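Long-range contact in sialyltransferase 0160 (Photobacterium damselae, PDB 4R84), which probably transfers sialic acid from CMP-sialic acid to acceptor glycans, as a glycosyltransferase of the GT-B structural group: residues V116-P130 and K194-H207. Residues are numbered along the deposited sequence; the frame is centred on the assembly and turned at random.
Sequences VAPTLEVYIDHASLP and KNRLNIEFYTNTAH
Y123 lays one ring face over the ring of Y202, with CE2 of Y123 3.4 Å from CG of Y202; with planes 10° apart and centroids 4.3 Å from each other, the pair is an offset stack. In both residues CG lies anti to the carbonyl carbon, beside the backbone N (chi1 -63° in Y123), which turns these register partners the same way along the sheet. Each phenol bonds a glutamate two residues earlier in its own strand: Y123 OH gives its proton to E121 OE1 and Y202 OH to E200 OE1, the latter from above the carboxylate plane. The two acids run side by side, E121 OE2 and E200 OE1 being 4.3 Å apart; a water donating to both, weakly to E121, and the salt bridge from R150 to E121 would ease the like charge.

Beneath the rings the backbones pair in parallel, with six N-H...O=C bonds from N198 N to P118 O through I124 N to Y202 O. On the other face, V122 CB meets CD1 of F201 at 3.8 Å, and CG2 of V122 touches CG2 of I199. T203 OG1 donates to I124 O at 2.6 Å, from above the carbonyl plane.

At the C-terminal ends, D125 OD1 takes two donors: N204 ND2, whose nearly straight bond keeps OD1 in the plane of the N204 amide, and A127 N, which closes an Asx turn. N204 ND2 also reaches D235, and D125 OD2 bonds S131. H126 directs its edge at the face of H207, planes 85° apart. This turn leads to S128, which touches the bound donor analogue, a placement characteristic of Rossmann-type strand ends. The strands lie centrally in the sheet, between 149-154 and 225-233, with helix 129-144 packed on the tyrosine face and helix 213-219 against F201 and I199.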
loop_
_atom_site.group_PDB
_atom_site.type_symbol
_atom_site.label_atom_id
_atom_site.label_comp_id
_atom_site.label_asym_id
_atom_site.label_seq_id
_atom_site.Cartn_x
_atom_site.Cartn_y
_atom_site.Cartn_z
ATOM N N VAL A 116 -21.270 1.644 -15.642
ATOM C CA VAL A 116 -19.817 1.760 -15.706
ATOM C C VAL A 116 -19.183 0.469 -16.170
ATOM O O VAL A 116 -19.753 -0.608 -16.042
ATOM C CB VAL A 116 -19.217 2.157 -14.336
ATOM C CG1 VAL A 116 -19.789 3.517 -13.920
ATOM C CG2 VAL A 116 -19.516 1.103 -13.290
ATOM N N ALA A 117 -17.967 0.594 -16.685
ATOM C CA ALA A 117 -17.177 -0.572 -17.026
ATOM C C ALA A 117 -16.790 -1.311 -15.755
ATOM O O ALA A 117 -16.629 -0.705 -14.698
ATOM C CB ALA A 117 -15.927 -0.153 -17.798
ATOM N N PRO A 118 -16.610 -2.629 -15.849
ATOM C CA PRO A 118 -16.050 -3.317 -14.686
ATOM C C PRO A 118 -14.619 -2.846 -14.433
ATOM O O PRO A 118 -13.968 -2.349 -15.359
ATOM C CB PRO A 118 -16.064 -4.785 -15.095
ATOM C CG PRO A 118 -16.008 -4.749 -16.610
ATOM C CD PRO A 118 -16.849 -3.541 -16.980
ATOM N N THR A 119 -14.161 -3.019 -13.199
ATOM C CA THR A 119 -12.807 -2.619 -12.797
ATOM C C THR A 119 -12.064 -3.840 -12.314
ATOM O O THR A 119 -12.596 -4.619 -11.494
ATOM C CB THR A 119 -12.836 -1.546 -11.684
ATOM O OG1 THR A 119 -13.496 -0.372 -12.169
ATOM C CG2 THR A 119 -11.401 -1.171 -11.239
ATOM N N LEU A 120 -10.848 -4.018 -12.840
ATOM C CA LEU A 120 -9.937 -5.046 -12.364
ATOM C C LEU A 120 -8.829 -4.342 -11.594
ATOM O O LEU A 120 -8.173 -3.457 -12.144
ATOM C CB LEU A 120 -9.355 -5.862 -13.522
ATOM C CG LEU A 120 -8.274 -6.870 -13.140
ATOM C CD1 LEU A 120 -8.878 -8.018 -12.326
ATOM C CD2 LEU A 120 -7.547 -7.379 -14.370
ATOM N N GLU A 121 -8.642 -4.725 -10.332
ATOM C CA GLU A 121 -7.569 -4.172 -9.511
ATOM C C GLU A 121 -6.390 -5.134 -9.533
ATOM O O GLU A 121 -6.557 -6.317 -9.244
ATOM C CB GLU A 121 -8.041 -3.938 -8.072
ATOM C CG GLU A 121 -9.290 -3.066 -7.944
ATOM C CD GLU A 121 -9.844 -3.068 -6.534
ATOM O OE1 GLU A 121 -9.100 -3.444 -5.586
ATOM O OE2 GLU A 121 -11.027 -2.693 -6.370
ATOM N N VAL A 122 -5.198 -4.623 -9.858
ATOM C CA VAL A 122 -4.022 -5.499 -10.010
ATOM C C VAL A 122 -2.957 -5.057 -9.026
ATOM O O VAL A 122 -2.572 -3.897 -9.033
ATOM C CB VAL A 122 -3.481 -5.450 -11.446
ATOM C CG1 VAL A 122 -2.236 -6.353 -11.624
ATOM C CG2 VAL A 122 -4.586 -5.899 -12.418
ATOM N N TYR A 123 -2.505 -5.994 -8.185
ATOM C CA TYR A 123 -1.576 -5.708 -7.090
ATOM C C TYR A 123 -0.296 -6.500 -7.272
ATOM O O TYR A 123 -0.348 -7.707 -7.424
ATOM C CB TYR A 123 -2.226 -6.065 -5.744
ATOM C CG TYR A 123 -3.445 -5.242 -5.432
ATOM C CD1 TYR A 123 -4.709 -5.593 -5.939
ATOM C CD2 TYR A 123 -3.342 -4.120 -4.654
ATOM C CE1 TYR A 123 -5.832 -4.816 -5.648
ATOM C CE2 TYR A 123 -4.436 -3.343 -4.353
ATOM C CZ TYR A 123 -5.682 -3.692 -4.872
ATOM O OH TYR A 123 -6.768 -2.911 -4.563
ATOM N N ILE A 124 0.853 -5.814 -7.265
ATOM C CA ILE A 124 2.134 -6.486 -7.473
ATOM C C ILE A 124 3.179 -5.914 -6.534
ATOM O O ILE A 124 3.418 -4.707 -6.559
ATOM C CB ILE A 124 2.640 -6.328 -8.909
ATOM C CG1 ILE A 124 1.559 -6.728 -9.914
ATOM C CG2 ILE A 124 3.914 -7.180 -9.127
ATOM C CD1 ILE A 124 1.784 -6.143 -11.284
ATOM N N ASP A 125 3.791 -6.758 -5.711
ATOM C CA ASP A 125 4.855 -6.278 -4.817
ATOM C C ASP A 125 5.689 -7.426 -4.298
ATOM O O ASP A 125 5.180 -8.515 -4.059
ATOM C CB ASP A 125 4.285 -5.510 -3.632
ATOM C CG ASP A 125 5.375 -4.969 -2.712
ATOM O OD1 ASP A 125 6.390 -4.457 -3.227
ATOM O OD2 ASP A 125 5.204 -5.049 -1.483
ATOM N N HIS A 126 6.973 -7.155 -4.090
ATOM C CA HIS A 126 7.872 -8.165 -3.571
ATOM C C HIS A 126 8.403 -7.765 -2.191
ATOM O O HIS A 126 9.169 -8.501 -1.589
ATOM C CB HIS A 126 9.045 -8.377 -4.529
ATOM C CG HIS A 126 9.995 -7.219 -4.581
ATOM N ND1 HIS A 126 9.680 -6.021 -5.191
ATOM C CD2 HIS A 126 11.250 -7.075 -4.090
ATOM C CE1 HIS A 126 10.703 -5.193 -5.078
ATOM N NE2 HIS A 126 11.666 -5.805 -4.410
ATOM N N ALA A 127 7.989 -6.606 -1.702
ATOM C CA ALA A 127 8.473 -6.104 -0.417
ATOM C C ALA A 127 7.391 -6.243 0.664
ATOM O O ALA A 127 6.590 -7.183 0.632
ATOM C CB ALA A 127 8.919 -4.660 -0.552
ATOM N N SER A 128 7.395 -5.346 1.647
ATOM C CA SER A 128 6.415 -5.429 2.725
ATOM C C SER A 128 5.463 -4.257 2.730
ATOM O O SER A 128 4.247 -4.435 2.695
ATOM C CB SER A 128 7.105 -5.507 4.090
ATOM O OG SER A 128 7.654 -6.788 4.298
ATOM N N LEU A 129 6.032 -3.067 2.806
ATOM C CA LEU A 129 5.256 -1.847 3.002
ATOM C C LEU A 129 4.198 -1.611 1.893
ATOM O O LEU A 129 3.028 -1.395 2.211
ATOM C CB LEU A 129 6.219 -0.647 3.122
ATOM C CG LEU A 129 5.519 0.664 3.489
ATOM C CD1 LEU A 129 4.611 0.449 4.699
ATOM C CD2 LEU A 129 6.567 1.750 3.737
ATOM N N PRO A 130 4.580 -1.717 0.604
ATOM C CA PRO A 130 3.529 -1.574 -0.418
ATOM C C PRO A 130 2.432 -2.610 -0.270
ATOM O O PRO A 130 1.255 -2.274 -0.360
ATOM C CB PRO A 130 4.297 -1.755 -1.738
ATOM C CG PRO A 130 5.716 -1.303 -1.387
ATOM C CD PRO A 130 5.915 -1.868 -0.010
ATOM N N LYS A 194 -14.568 -9.197 -21.237
ATOM C CA LYS A 194 -15.417 -8.048 -20.901
ATOM C C LYS A 194 -15.675 -7.139 -22.097
ATOM O O LYS A 194 -14.845 -7.014 -22.992
ATOM C CB LYS A 194 -14.780 -7.208 -19.772
ATOM C CG LYS A 194 -14.442 -7.976 -18.507
ATOM C CD LYS A 194 -15.689 -8.569 -17.853
ATOM C CE LYS A 194 -15.355 -9.164 -16.493
ATOM N NZ LYS A 194 -16.507 -9.906 -15.895
ATOM N N ASN A 195 -16.828 -6.485 -22.102
ATOM C CA ASN A 195 -17.143 -5.513 -23.139
ATOM C C ASN A 195 -16.235 -4.287 -23.060
ATOM O O ASN A 195 -15.774 -3.761 -24.084
ATOM C CB ASN A 195 -18.618 -5.108 -23.025
ATOM C CG ASN A 195 -18.975 -3.944 -23.908
ATOM O OD1 ASN A 195 -18.979 -4.058 -25.139
ATOM N ND2 ASN A 195 -19.346 -2.828 -23.288
ATOM N N ARG A 196 -15.999 -3.838 -21.833
ATOM C CA ARG A 196 -15.072 -2.741 -21.530
ATOM C C ARG A 196 -14.369 -3.066 -20.224
ATOM O O ARG A 196 -14.909 -3.818 -19.424
ATOM C CB ARG A 196 -15.815 -1.398 -21.403
ATOM C CG ARG A 196 -16.373 -0.817 -22.676
ATOM C CD ARG A 196 -16.899 0.590 -22.423
ATOM N NE ARG A 196 -18.066 0.622 -21.539
ATOM C CZ ARG A 196 -18.261 1.537 -20.584
ATOM N NH1 ARG A 196 -17.338 2.463 -20.350
ATOM N NH2 ARG A 196 -19.359 1.500 -19.828
ATOM N N LEU A 197 -13.185 -2.508 -19.990
ATOM C CA LEU A 197 -12.496 -2.767 -18.730
ATOM C C LEU A 197 -11.643 -1.585 -18.279
ATOM O O LEU A 197 -10.903 -1.019 -19.077
ATOM C CB LEU A 197 -11.615 -4.023 -18.855
ATOM C CG LEU A 197 -10.839 -4.394 -17.581
ATOM C CD1 LEU A 197 -11.828 -4.847 -16.496
ATOM C CD2 LEU A 197 -9.799 -5.474 -17.891
ATOM N N ASN A 198 -11.774 -1.217 -17.002
ATOM C CA ASN A 198 -10.826 -0.327 -16.342
ATOM C C ASN A 198 -9.864 -1.153 -15.504
ATOM O O ASN A 198 -10.278 -2.043 -14.759
ATOM C CB ASN A 198 -11.537 0.681 -15.441
ATOM C CG ASN A 198 -12.290 1.730 -16.227
ATOM O OD1 ASN A 198 -11.834 2.188 -17.275
ATOM N ND2 ASN A 198 -13.459 2.101 -15.735
ATOM N N ILE A 199 -8.579 -0.844 -15.609
ATOM C CA ILE A 199 -7.595 -1.507 -14.770
ATOM C C ILE A 199 -6.961 -0.495 -13.836
ATOM O O ILE A 199 -6.549 0.580 -14.271
ATOM C CB ILE A 199 -6.497 -2.201 -15.607
ATOM C CG1 ILE A 199 -7.098 -3.297 -16.492
ATOM C CG2 ILE A 199 -5.391 -2.754 -14.695
ATOM C CD1 ILE A 199 -6.111 -3.891 -17.483
ATOM N N GLU A 200 -6.939 -0.824 -12.547
ATOM C CA GLU A 200 -6.219 -0.041 -11.543
ATOM C C GLU A 200 -4.975 -0.806 -11.130
ATOM O O GLU A 200 -5.080 -1.980 -10.774
ATOM C CB GLU A 200 -7.084 0.217 -10.320
ATOM C CG GLU A 200 -8.239 1.182 -10.544
ATOM C CD GLU A 200 -9.189 1.238 -9.363
ATOM O OE1 GLU A 200 -8.959 0.551 -8.344
ATOM O OE2 GLU A 200 -10.196 1.963 -9.460
ATOM N N PHE A 201 -3.809 -0.147 -11.149
ATOM C CA PHE A 201 -2.556 -0.786 -10.756
ATOM C C PHE A 201 -2.111 -0.315 -9.382
ATOM O O PHE A 201 -2.303 0.848 -9.043
ATOM C CB PHE A 201 -1.439 -0.478 -11.750
ATOM C CG PHE A 201 -1.573 -1.184 -13.062
ATOM C CD1 PHE A 201 -1.628 -2.575 -13.123
ATOM C CD2 PHE A 201 -1.554 -0.459 -14.244
ATOM C CE1 PHE A 201 -1.720 -3.223 -14.353
ATOM C CE2 PHE A 201 -1.638 -1.107 -15.475
ATOM C CZ PHE A 201 -1.715 -2.492 -15.521
ATOM N N TYR A 202 -1.531 -1.228 -8.609
ATOM C CA TYR A 202 -0.953 -0.916 -7.301
ATOM C C TYR A 202 0.364 -1.633 -7.195
ATOM O O TYR A 202 0.392 -2.864 -7.235
ATOM C CB TYR A 202 -1.869 -1.376 -6.164
ATOM C CG TYR A 202 -3.271 -0.819 -6.231
ATOM C CD1 TYR A 202 -4.222 -1.369 -7.093
ATOM C CD2 TYR A 202 -3.651 0.239 -5.415
ATOM C CE1 TYR A 202 -5.516 -0.861 -7.155
ATOM C CE2 TYR A 202 -4.951 0.751 -5.462
ATOM C CZ TYR A 202 -5.867 0.197 -6.342
ATOM O OH TYR A 202 -7.161 0.690 -6.403
ATOM N N THR A 203 1.462 -0.899 -7.068
ATOM C CA THR A 203 2.736 -1.598 -7.003
ATOM C C THR A 203 3.784 -0.748 -6.303
ATOM O O THR A 203 3.476 0.292 -5.720
ATOM C CB THR A 203 3.212 -2.036 -8.411
ATOM O OG1 THR A 203 4.300 -2.962 -8.285
ATOM C CG2 THR A 203 3.639 -0.850 -9.275
ATOM N N ASN A 204 5.006 -1.267 -6.334
ATOM C CA ASN A 204 6.186 -0.739 -5.666
ATOM C C ASN A 204 6.835 0.350 -6.514
ATOM O O ASN A 204 7.074 0.149 -7.699
ATOM C CB ASN A 204 7.123 -1.940 -5.423
ATOM C CG ASN A 204 8.377 -1.600 -4.674
ATOM O OD1 ASN A 204 9.096 -0.678 -5.026
ATOM N ND2 ASN A 204 8.682 -2.403 -3.657
ATOM N N THR A 205 7.078 1.524 -5.930
ATOM C CA THR A 205 7.586 2.645 -6.726
ATOM C C THR A 205 8.932 2.326 -7.393
ATOM O O THR A 205 9.114 2.593 -8.580
ATOM C CB THR A 205 7.748 3.910 -5.870
ATOM O OG1 THR A 205 6.484 4.251 -5.304
ATOM C CG2 THR A 205 8.251 5.067 -6.720
ATOM N N ALA A 206 9.868 1.776 -6.626
ATOM C CA ALA A 206 11.211 1.525 -7.162
ATOM C C ALA A 206 11.160 0.558 -8.346
ATOM O O ALA A 206 11.979 0.636 -9.262
ATOM C CB ALA A 206 12.154 0.997 -6.054
ATOM N N HIS A 207 10.165 -0.323 -8.361
ATOM C CA HIS A 207 10.154 -1.360 -9.382
ATOM C C HIS A 207 8.970 -1.280 -10.316
ATOM O O HIS A 207 8.641 -2.258 -10.967
ATOM C CB HIS A 207 10.206 -2.721 -8.706
ATOM C CG HIS A 207 11.453 -2.908 -7.902
ATOM N ND1 HIS A 207 11.510 -2.646 -6.551
ATOM C CD2 HIS A 207 12.706 -3.258 -8.271
ATOM C CE1 HIS A 207 12.738 -2.864 -6.115
ATOM N NE2 HIS A 207 13.483 -3.237 -7.140
HETATM O O HOH W 1 -16.340 3.043 -16.481
HETATM O O HOH W 2 -13.482 2.209 -12.311
HETATM O O HOH W 3 -10.437 0.311 -5.846
#